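Local coordinates for abietadiene synthase, chloroplastic (Abies grandis, PDB 3S9V), which belongs to the terpene synthase family and is a largely helical chloroplast enzyme of grand fir, at residues A[94-106]-A[443-455]. Numbering follows the deposited sequence.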
loop_
_atom_site.group_PDB
_atom_site.type_symbol
_atom_site.label_atom_id
_atom_site.label_comp_id
_atom_site.label_asym_id
_atom_site.label_seq_id
_atom_site.Cartn_x
_atom_site.Cartn_y
_atom_site.Cartn_z
ATOM N N GLY A 94 -8.463 2.315 31.884
ATOM C CA GLY A 94 -8.213 2.601 30.485
ATOM C C GLY A 94 -6.939 1.915 30.060
ATOM O O GLY A 94 -6.404 1.088 30.797
ATOM N N GLU A 95 -6.437 2.251 28.882
ATOM C CA GLU A 95 -5.214 1.626 28.411
ATOM C C GLU A 95 -3.982 2.289 29.039
ATOM O O GLU A 95 -3.699 3.467 28.802
ATOM C CB GLU A 95 -5.155 1.698 26.880
ATOM C CG GLU A 95 -4.047 0.848 26.256
ATOM C CD GLU A 95 -3.894 -0.501 26.939
ATOM O OE1 GLU A 95 -3.132 -0.586 27.925
ATOM O OE2 GLU A 95 -4.542 -1.475 26.502
ATOM N N GLY A 96 -3.258 1.530 29.855
ATOM C CA GLY A 96 -2.069 2.071 30.490
ATOM C C GLY A 96 -0.961 2.352 29.486
ATOM O O GLY A 96 -0.264 3.364 29.583
ATOM N N PHE A 97 -0.807 1.456 28.515
ATOM C CA PHE A 97 0.220 1.592 27.488
ATOM C C PHE A 97 0.278 2.975 26.841
ATOM O O PHE A 97 1.355 3.471 26.519
ATOM C CB PHE A 97 0.004 0.555 26.386
ATOM C CG PHE A 97 1.021 0.633 25.279
ATOM C CD1 PHE A 97 2.282 0.064 25.435
ATOM C CD2 PHE A 97 0.735 1.306 24.099
ATOM C CE1 PHE A 97 3.238 0.168 24.435
ATOM C CE2 PHE A 97 1.687 1.417 23.091
ATOM C CZ PHE A 97 2.940 0.846 23.260
ATOM N N TYR A 98 -0.881 3.592 26.641
ATOM C CA TYR A 98 -0.941 4.902 26.005
ATOM C C TYR A 98 -1.973 5.814 26.664
ATOM O O TYR A 98 -3.174 5.532 26.662
ATOM C CB TYR A 98 -1.281 4.741 24.526
ATOM C CG TYR A 98 -1.258 6.036 23.761
ATOM C CD1 TYR A 98 -0.098 6.466 23.122
ATOM C CD2 TYR A 98 -2.398 6.838 23.679
ATOM C CE1 TYR A 98 -0.072 7.665 22.414
ATOM C CE2 TYR A 98 -2.383 8.040 22.978
ATOM C CZ TYR A 98 -1.220 8.446 22.345
ATOM O OH TYR A 98 -1.204 9.627 21.635
ATOM N N PHE A 99 -1.500 6.930 27.198
ATOM C CA PHE A 99 -2.377 7.862 27.875
ATOM C C PHE A 99 -3.131 8.829 26.974
ATOM O O PHE A 99 -2.531 9.594 26.218
ATOM C CB PHE A 99 -1.590 8.684 28.895
ATOM C CG PHE A 99 -2.445 9.626 29.692
ATOM C CD1 PHE A 99 -2.981 9.229 30.913
ATOM C CD2 PHE A 99 -2.748 10.897 29.203
ATOM C CE1 PHE A 99 -3.810 10.086 31.638
ATOM C CE2 PHE A 99 -3.575 11.762 29.915
ATOM C CZ PHE A 99 -4.108 11.356 31.136
ATOM N N LEU A 100 -4.455 8.790 27.072
ATOM C CA LEU A 100 -5.315 9.703 26.331
ATOM C C LEU A 100 -6.318 10.163 27.380
ATOM O O LEU A 100 -7.042 9.351 27.958
ATOM C CB LEU A 100 -6.037 8.999 25.179
ATOM C CG LEU A 100 -6.876 9.957 24.315
ATOM C CD1 LEU A 100 -5.965 10.943 23.561
ATOM C CD2 LEU A 100 -7.717 9.161 23.334
ATOM N N ALA A 101 -6.342 11.458 27.653
ATOM C CA ALA A 101 -7.244 11.987 28.662
ATOM C C ALA A 101 -8.685 11.517 28.467
ATOM O O ALA A 101 -9.281 10.941 29.384
ATOM C CB ALA A 101 -7.176 13.522 28.678
ATOM N N TYR A 102 -9.243 11.750 27.280
ATOM C CA TYR A 102 -10.628 11.344 27.011
ATOM C C TYR A 102 -10.879 9.883 27.373
ATOM O O TYR A 102 -11.851 9.559 28.046
ATOM C CB TYR A 102 -10.973 11.564 25.540
ATOM C CG TYR A 102 -11.044 13.017 25.139
ATOM C CD1 TYR A 102 -10.268 13.502 24.092
ATOM C CD2 TYR A 102 -11.896 13.903 25.798
ATOM C CE1 TYR A 102 -10.332 14.837 23.703
ATOM C CE2 TYR A 102 -11.972 15.244 25.418
ATOM C CZ TYR A 102 -11.184 15.702 24.367
ATOM O OH TYR A 102 -11.238 17.018 23.972
ATOM N N ASP A 103 -9.991 9.011 26.911
ATOM C CA ASP A 103 -10.065 7.576 27.168
ATOM C C ASP A 103 -10.168 7.296 28.675
ATOM O O ASP A 103 -11.078 6.601 29.122
ATOM C CB ASP A 103 -8.812 6.909 26.571
ATOM C CG ASP A 103 -8.759 5.389 26.782
ATOM O OD1 ASP A 103 -9.604 4.658 26.218
ATOM O OD2 ASP A 103 -7.846 4.924 27.502
ATOM N N ARG A 104 -9.242 7.847 29.457
ATOM C CA ARG A 104 -9.236 7.624 30.899
ATOM C C ARG A 104 -10.478 8.118 31.638
ATOM O O ARG A 104 -11.029 7.388 32.460
ATOM C CB ARG A 104 -7.983 8.243 31.530
ATOM C CG ARG A 104 -6.670 7.649 31.026
ATOM C CD ARG A 104 -6.636 6.129 31.201
ATOM N NE ARG A 104 -5.397 5.565 30.677
ATOM C CZ ARG A 104 -4.200 5.744 31.230
ATOM N NH1 ARG A 104 -4.074 6.469 32.336
ATOM N NH2 ARG A 104 -3.123 5.213 30.671
ATOM N N ILE A 105 -10.927 9.341 31.367
ATOM C CA ILE A 105 -12.117 9.838 32.059
ATOM C C ILE A 105 -13.376 9.104 31.622
ATOM O O ILE A 105 -14.319 8.977 32.399
ATOM C CB ILE A 105 -12.342 11.356 31.848
ATOM C CG1 ILE A 105 -12.466 11.675 30.361
ATOM C CG2 ILE A 105 -11.210 12.136 32.477
ATOM C CD1 ILE A 105 -12.825 13.114 30.086
ATOM N N LEU A 106 -13.394 8.624 30.379
ATOM C CA LEU A 106 -14.541 7.879 29.860
ATOM C C LEU A 106 -14.631 6.547 30.592
ATOM O O LEU A 106 -15.676 6.184 31.128
ATOM C CB LEU A 106 -14.378 7.609 28.361
ATOM C CG LEU A 106 -15.462 6.737 27.721
ATOM C CD1 LEU A 106 -16.726 7.564 27.575
ATOM C CD2 LEU A 106 -15.008 6.231 26.353
ATOM N N PRO A 443 5.720 0.869 15.070
ATOM C CA PRO A 443 5.577 -0.447 15.706
ATOM C C PRO A 443 4.735 -0.452 16.978
ATOM O O PRO A 443 4.242 -1.498 17.407
ATOM C CB PRO A 443 7.024 -0.857 15.965
ATOM C CG PRO A 443 7.656 0.447 16.313
ATOM C CD PRO A 443 7.087 1.390 15.258
ATOM N N ASP A 444 4.568 0.717 17.577
ATOM C CA ASP A 444 3.782 0.809 18.792
ATOM C C ASP A 444 2.650 1.825 18.682
ATOM O O ASP A 444 2.285 2.464 19.655
ATOM C CB ASP A 444 4.700 1.130 19.979
ATOM C CG ASP A 444 5.658 2.255 19.680
ATOM O OD1 ASP A 444 6.670 2.379 20.402
ATOM O OD2 ASP A 444 5.396 3.018 18.723
ATOM N N ASP A 445 2.100 1.975 17.485
ATOM C CA ASP A 445 0.986 2.889 17.292
ATOM C C ASP A 445 -0.243 2.267 17.945
ATOM O O ASP A 445 -0.362 1.046 18.027
ATOM C CB ASP A 445 0.681 3.103 15.801
ATOM C CG ASP A 445 1.709 3.981 15.099
ATOM O OD1 ASP A 445 2.209 4.949 15.715
ATOM O OD2 ASP A 445 1.997 3.712 13.914
ATOM N N VAL A 446 -1.141 3.114 18.428
ATOM C CA VAL A 446 -2.379 2.652 19.027
ATOM C C VAL A 446 -3.470 3.087 18.062
ATOM O O VAL A 446 -3.185 3.750 17.066
ATOM C CB VAL A 446 -2.634 3.280 20.409
ATOM C CG1 VAL A 446 -1.766 2.598 21.447
ATOM C CG2 VAL A 446 -2.359 4.776 20.362
ATOM N N TRP A 447 -4.711 2.713 18.347
ATOM C CA TRP A 447 -5.815 3.062 17.465
ATOM C C TRP A 447 -6.918 3.708 18.278
ATOM O O TRP A 447 -7.040 3.453 19.476
ATOM C CB TRP A 447 -6.337 1.806 16.750
ATOM C CG TRP A 447 -5.252 1.045 16.021
ATOM C CD1 TRP A 447 -4.214 0.350 16.581
ATOM C CD2 TRP A 447 -5.062 0.971 14.599
ATOM N NE1 TRP A 447 -3.390 -0.144 15.599
ATOM C CE2 TRP A 447 -3.885 0.222 14.373
ATOM C CE3 TRP A 447 -5.771 1.470 13.496
ATOM C CZ2 TRP A 447 -3.396 -0.043 13.086
ATOM C CZ3 TRP A 447 -5.287 1.209 12.217
ATOM C CH2 TRP A 447 -4.106 0.456 12.024
ATOM N N LEU A 448 -7.716 4.545 17.625
ATOM C CA LEU A 448 -8.797 5.239 18.306
ATOM C C LEU A 448 -10.190 4.805 17.864
ATOM O O LEU A 448 -10.565 4.957 16.708
ATOM C CB LEU A 448 -8.651 6.751 18.114
ATOM C CG LEU A 448 -9.559 7.626 18.989
ATOM C CD1 LEU A 448 -9.364 7.253 20.454
ATOM C CD2 LEU A 448 -9.245 9.098 18.767
ATOM N N GLY A 449 -10.947 4.246 18.800
ATOM C CA GLY A 449 -12.311 3.830 18.518
ATOM C C GLY A 449 -13.165 4.465 19.599
ATOM O O GLY A 449 -12.971 5.628 19.927
ATOM N N LYS A 450 -14.104 3.712 20.157
ATOM C CA LYS A 450 -14.938 4.220 21.235
ATOM C C LYS A 450 -13.936 4.514 22.357
ATOM O O LYS A 450 -14.141 5.391 23.195
ATOM C CB LYS A 450 -15.925 3.133 21.680
ATOM C CG LYS A 450 -16.822 3.506 22.856
ATOM C CD LYS A 450 -17.876 4.539 22.471
ATOM C CE LYS A 450 -18.844 3.990 21.441
ATOM N NZ LYS A 450 -19.557 2.769 21.931
ATOM N N THR A 451 -12.844 3.753 22.349
ATOM C CA THR A 451 -11.766 3.885 23.334
ATOM C C THR A 451 -10.442 3.689 22.602
ATOM O O THR A 451 -10.423 3.427 21.397
ATOM C CB THR A 451 -11.836 2.776 24.407
ATOM O OG1 THR A 451 -11.536 1.515 23.792
ATOM C CG2 THR A 451 -13.231 2.709 25.039
ATOM N N VAL A 452 -9.333 3.823 23.318
ATOM C CA VAL A 452 -8.035 3.596 22.696
ATOM C C VAL A 452 -7.821 2.083 22.687
ATOM O O VAL A 452 -7.978 1.422 23.717
ATOM C CB VAL A 452 -6.878 4.243 23.490
ATOM C CG1 VAL A 452 -5.549 3.742 22.950
ATOM C CG2 VAL A 452 -6.940 5.759 23.366
ATOM N N TYR A 453 -7.489 1.524 21.532
ATOM C CA TYR A 453 -7.263 0.087 21.463
ATOM C C TYR A 453 -5.969 -0.235 20.727
ATOM O O TYR A 453 -5.390 0.629 20.064
ATOM C CB TYR A 453 -8.472 -0.621 20.828
ATOM C CG TYR A 453 -8.743 -0.294 19.375
ATOM C CD1 TYR A 453 -8.394 -1.188 18.373
ATOM C CD2 TYR A 453 -9.377 0.890 19.004
ATOM C CE1 TYR A 453 -8.671 -0.921 17.039
ATOM C CE2 TYR A 453 -9.663 1.169 17.658
ATOM C CZ TYR A 453 -9.307 0.250 16.681
ATOM O OH TYR A 453 -9.587 0.469 15.343
ATOM N N MET A 454 -5.506 -1.473 20.864
ATOM C CA MET A 454 -4.256 -1.887 20.245
ATOM C C MET A 454 -4.429 -3.137 19.398
ATOM O O MET A 454 -5.187 -4.037 19.757
ATOM C CB MET A 454 -3.218 -2.148 21.334
ATOM C CG MET A 454 -3.221 -1.097 22.440
ATOM S SD MET A 454 -2.083 -1.464 23.780
ATOM C CE MET A 454 -2.411 -3.192 24.056
ATOM N N MET A 455 -3.725 -3.195 18.273
ATOM C CA MET A 455 -3.811 -4.354 17.407
ATOM C C MET A 455 -2.426 -4.985 17.274
ATOM O O MET A 455 -1.673 -4.661 16.358
ATOM C CB MET A 455 -4.363 -3.954 16.036
ATOM C CG MET A 455 -5.486 -4.867 15.530
ATOM S SD MET A 455 -7.051 -4.661 16.402
ATOM C CE MET A 455 -7.339 -3.141 15.969
HETATM O O HOH W 1 -8.924 2.083 26.397
#
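Tyr98 and Val446 approach to 7.5 Å between CA atoms, and Asp103 and Thr451 to 5.6 Å, where the loop 94-100 and the start of helix 101-117 lie against a beta-hairpin, the antiparallel strands 447-448 and 452-453 of this terpene synthase, whose other regular elements are helices. The hairpin shows how a small sheet can meet a loop and helix start through a single direct hydrogen bond, a water bridge and apolar contacts around them. Val452 N gives its hydrogen to Asp103 OD1 at 3.0 Å, almost straight at 177° but from above the carboxylate plane. A water bridges the same pair of residues, donating to Asp103 OD1 (2.7 Å) and to Val452 O, so OD1 takes two hydrogens. The other oxygen, OD2, receives a weak bond from Glu95 N, which ties the loop back to its own helix. Beside this polar point, Leu100 CD2 presses on Val452 CG2 at 3.5 Å, tight for two carbons, and also touches Leu448 CD1. Two residues before Leu100, Val446 CG2 sits over the centre of one face of the Tyr98 ring in a CH-pi contact, 12° off the normal, while its CG1 branch reaches Tyr98 CB and the edge of Phe97. A chi1 of 180° sets Phe97 CG opposite the backbone N, and the ring edge meets Asp444 O in plane, CE2 lying 3.6 Å from that oxygen. Met454 makes an oblique Met-aromatic contact with that ring. Asn53 bonds both Met454 N and Glu95 OE2, linking the two segments from outside, and Met454 SD comes within 3.7 Å of Glu95 OE2.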